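Local coordinates for mevalonate kinase (Staphylococcus aureus, PDB 2X7I), which probably phosphorylates mevalonate with ATP, as mevalonate kinases of the GHMP family do in the mevalonate route to isoprenoid precursors, at residues P67-L73 and A135-H140. Sequence-based numbering, arbitrary orientation.
Sequences PDHLKSL and AEQIAH
A139, on the last turn of helix 125-140, makes two kinds of contact: its methyl meets L73 in the first turn of helix 70-80, and its carbonyl meets H69 in the loop before it. The methyl takes CD2 of L73 at 3.8 Å; CD2 also reaches A135 CB, one turn back, at 3.5 Å, and thus bears on two alanines of one helix face. The torsion that sets CG of L73 anti to its carbonyl carbon (chi1 -62°) carries the fork to this small-residue surface. Alongside, I138 CG2 touches S72 CB at the margin.

Where helix 125-140 stops, the contact turns polar. H69 N donates to A139 O at 2.8 Å, nearly straight at 163°, though from well above the carbonyl plane. Next to it the imidazole of H140 offers ND1 edge-on to P67 O, a weak bond of 3.3 Å. A water bridges the same corner, donating to P67 O and, at longer range, to H140 O. OD1 of D68 rests against A139 CB and H140 CB, its carboxylate plane 77° from the H140 ring.

In this GHMP kinase N-terminal region, A139 O, with no further helical turn to supply a donor, takes H69 N instead: the junction pairs a polar helix end with an apolar flank.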
# COMPACT_ATOMS: atom_id res chain seq x y z
N PRO A 67 9.21 -12.80 1.11
CA PRO A 67 8.11 -13.42 1.87
C PRO A 67 6.80 -13.68 1.12
O PRO A 67 5.92 -14.34 1.67
CB PRO A 67 7.86 -12.40 3.01
CG PRO A 67 9.13 -11.68 3.17
CD PRO A 67 9.74 -11.61 1.79
N ASP A 68 6.66 -13.17 -0.11
CA ASP A 68 5.42 -13.33 -0.88
C ASP A 68 5.63 -14.40 -1.96
O ASP A 68 6.24 -14.15 -2.99
CB ASP A 68 5.01 -11.99 -1.51
CG ASP A 68 3.53 -11.93 -1.85
OD1 ASP A 68 2.75 -12.75 -1.34
OD2 ASP A 68 3.14 -11.05 -2.63
N HIS A 69 5.09 -15.59 -1.70
CA HIS A 69 5.46 -16.78 -2.46
C HIS A 69 4.50 -16.99 -3.62
O HIS A 69 3.53 -17.74 -3.52
CB HIS A 69 5.47 -18.01 -1.53
CG HIS A 69 6.29 -17.81 -0.29
ND1 HIS A 69 5.86 -18.18 0.97
CD2 HIS A 69 7.53 -17.28 -0.12
CE1 HIS A 69 6.79 -17.89 1.85
NE2 HIS A 69 7.82 -17.35 1.22
N LEU A 70 4.82 -16.34 -4.74
CA LEU A 70 3.96 -16.34 -5.92
C LEU A 70 3.94 -17.70 -6.62
O LEU A 70 2.95 -18.05 -7.25
CB LEU A 70 4.42 -15.25 -6.91
CG LEU A 70 4.71 -13.88 -6.29
CD1 LEU A 70 4.80 -12.81 -7.37
CD2 LEU A 70 3.66 -13.49 -5.26
N LYS A 71 5.02 -18.46 -6.48
CA LYS A 71 5.08 -19.82 -7.03
C LYS A 71 3.94 -20.70 -6.50
O LYS A 71 3.43 -21.56 -7.23
CB LYS A 71 6.45 -20.46 -6.73
CG LYS A 71 7.55 -19.88 -7.59
CD LYS A 71 8.96 -20.35 -7.23
CE LYS A 71 9.93 -19.97 -8.38
NZ LYS A 71 11.37 -20.25 -8.11
N SER A 72 3.54 -20.48 -5.25
CA SER A 72 2.40 -21.18 -4.67
C SER A 72 1.08 -20.82 -5.36
O SER A 72 0.24 -21.70 -5.56
CB SER A 72 2.28 -20.90 -3.16
OG SER A 72 3.30 -21.59 -2.46
N LEU A 73 0.90 -19.54 -5.71
CA LEU A 73 -0.31 -19.13 -6.41
C LEU A 73 -0.39 -19.77 -7.80
O LEU A 73 -1.46 -20.20 -8.23
CB LEU A 73 -0.40 -17.60 -6.53
CG LEU A 73 -0.48 -16.79 -5.23
CD1 LEU A 73 -0.78 -15.32 -5.52
CD2 LEU A 73 -1.48 -17.39 -4.25
N ALA A 135 -5.60 -16.10 -1.48
CA ALA A 135 -4.27 -16.11 -2.14
C ALA A 135 -3.19 -15.50 -1.25
O ALA A 135 -2.08 -16.01 -1.17
CB ALA A 135 -4.32 -15.41 -3.50
N GLU A 136 -3.53 -14.40 -0.58
CA GLU A 136 -2.66 -13.79 0.42
C GLU A 136 -2.27 -14.77 1.53
O GLU A 136 -1.10 -14.90 1.88
CB GLU A 136 -3.33 -12.57 1.03
CG GLU A 136 -3.53 -11.43 0.05
CD GLU A 136 -4.64 -10.50 0.47
OE1 GLU A 136 -4.86 -10.34 1.69
OE2 GLU A 136 -5.30 -9.92 -0.41
N GLN A 137 -3.25 -15.50 2.05
CA GLN A 137 -3.00 -16.54 3.06
C GLN A 137 -2.00 -17.60 2.58
O GLN A 137 -1.05 -17.92 3.28
CB GLN A 137 -4.33 -17.20 3.48
CG GLN A 137 -4.20 -18.49 4.28
CD GLN A 137 -3.67 -18.27 5.68
OE1 GLN A 137 -4.04 -17.30 6.36
NE2 GLN A 137 -2.80 -19.17 6.13
N ILE A 138 -2.23 -18.12 1.38
CA ILE A 138 -1.38 -19.14 0.78
C ILE A 138 0.02 -18.63 0.44
O ILE A 138 1.02 -19.29 0.74
CB ILE A 138 -2.03 -19.66 -0.52
CG1 ILE A 138 -3.24 -20.53 -0.18
CG2 ILE A 138 -1.04 -20.43 -1.38
CD1 ILE A 138 -4.09 -20.83 -1.39
N ALA A 139 0.08 -17.47 -0.20
CA ALA A 139 1.35 -16.91 -0.68
C ALA A 139 2.16 -16.24 0.43
O ALA A 139 3.39 -16.30 0.41
CB ALA A 139 1.09 -15.91 -1.83
N HIS A 140 1.48 -15.61 1.38
CA HIS A 140 2.12 -14.75 2.38
C HIS A 140 1.85 -15.16 3.84
O HIS A 140 2.49 -14.64 4.76
CB HIS A 140 1.67 -13.30 2.14
CG HIS A 140 2.40 -12.27 2.95
ND1 HIS A 140 3.78 -12.20 2.99
CD2 HIS A 140 1.95 -11.27 3.73
CE1 HIS A 140 4.14 -11.20 3.78
NE2 HIS A 140 3.04 -10.61 4.24
O HOH W 1 5.59 -15.34 4.09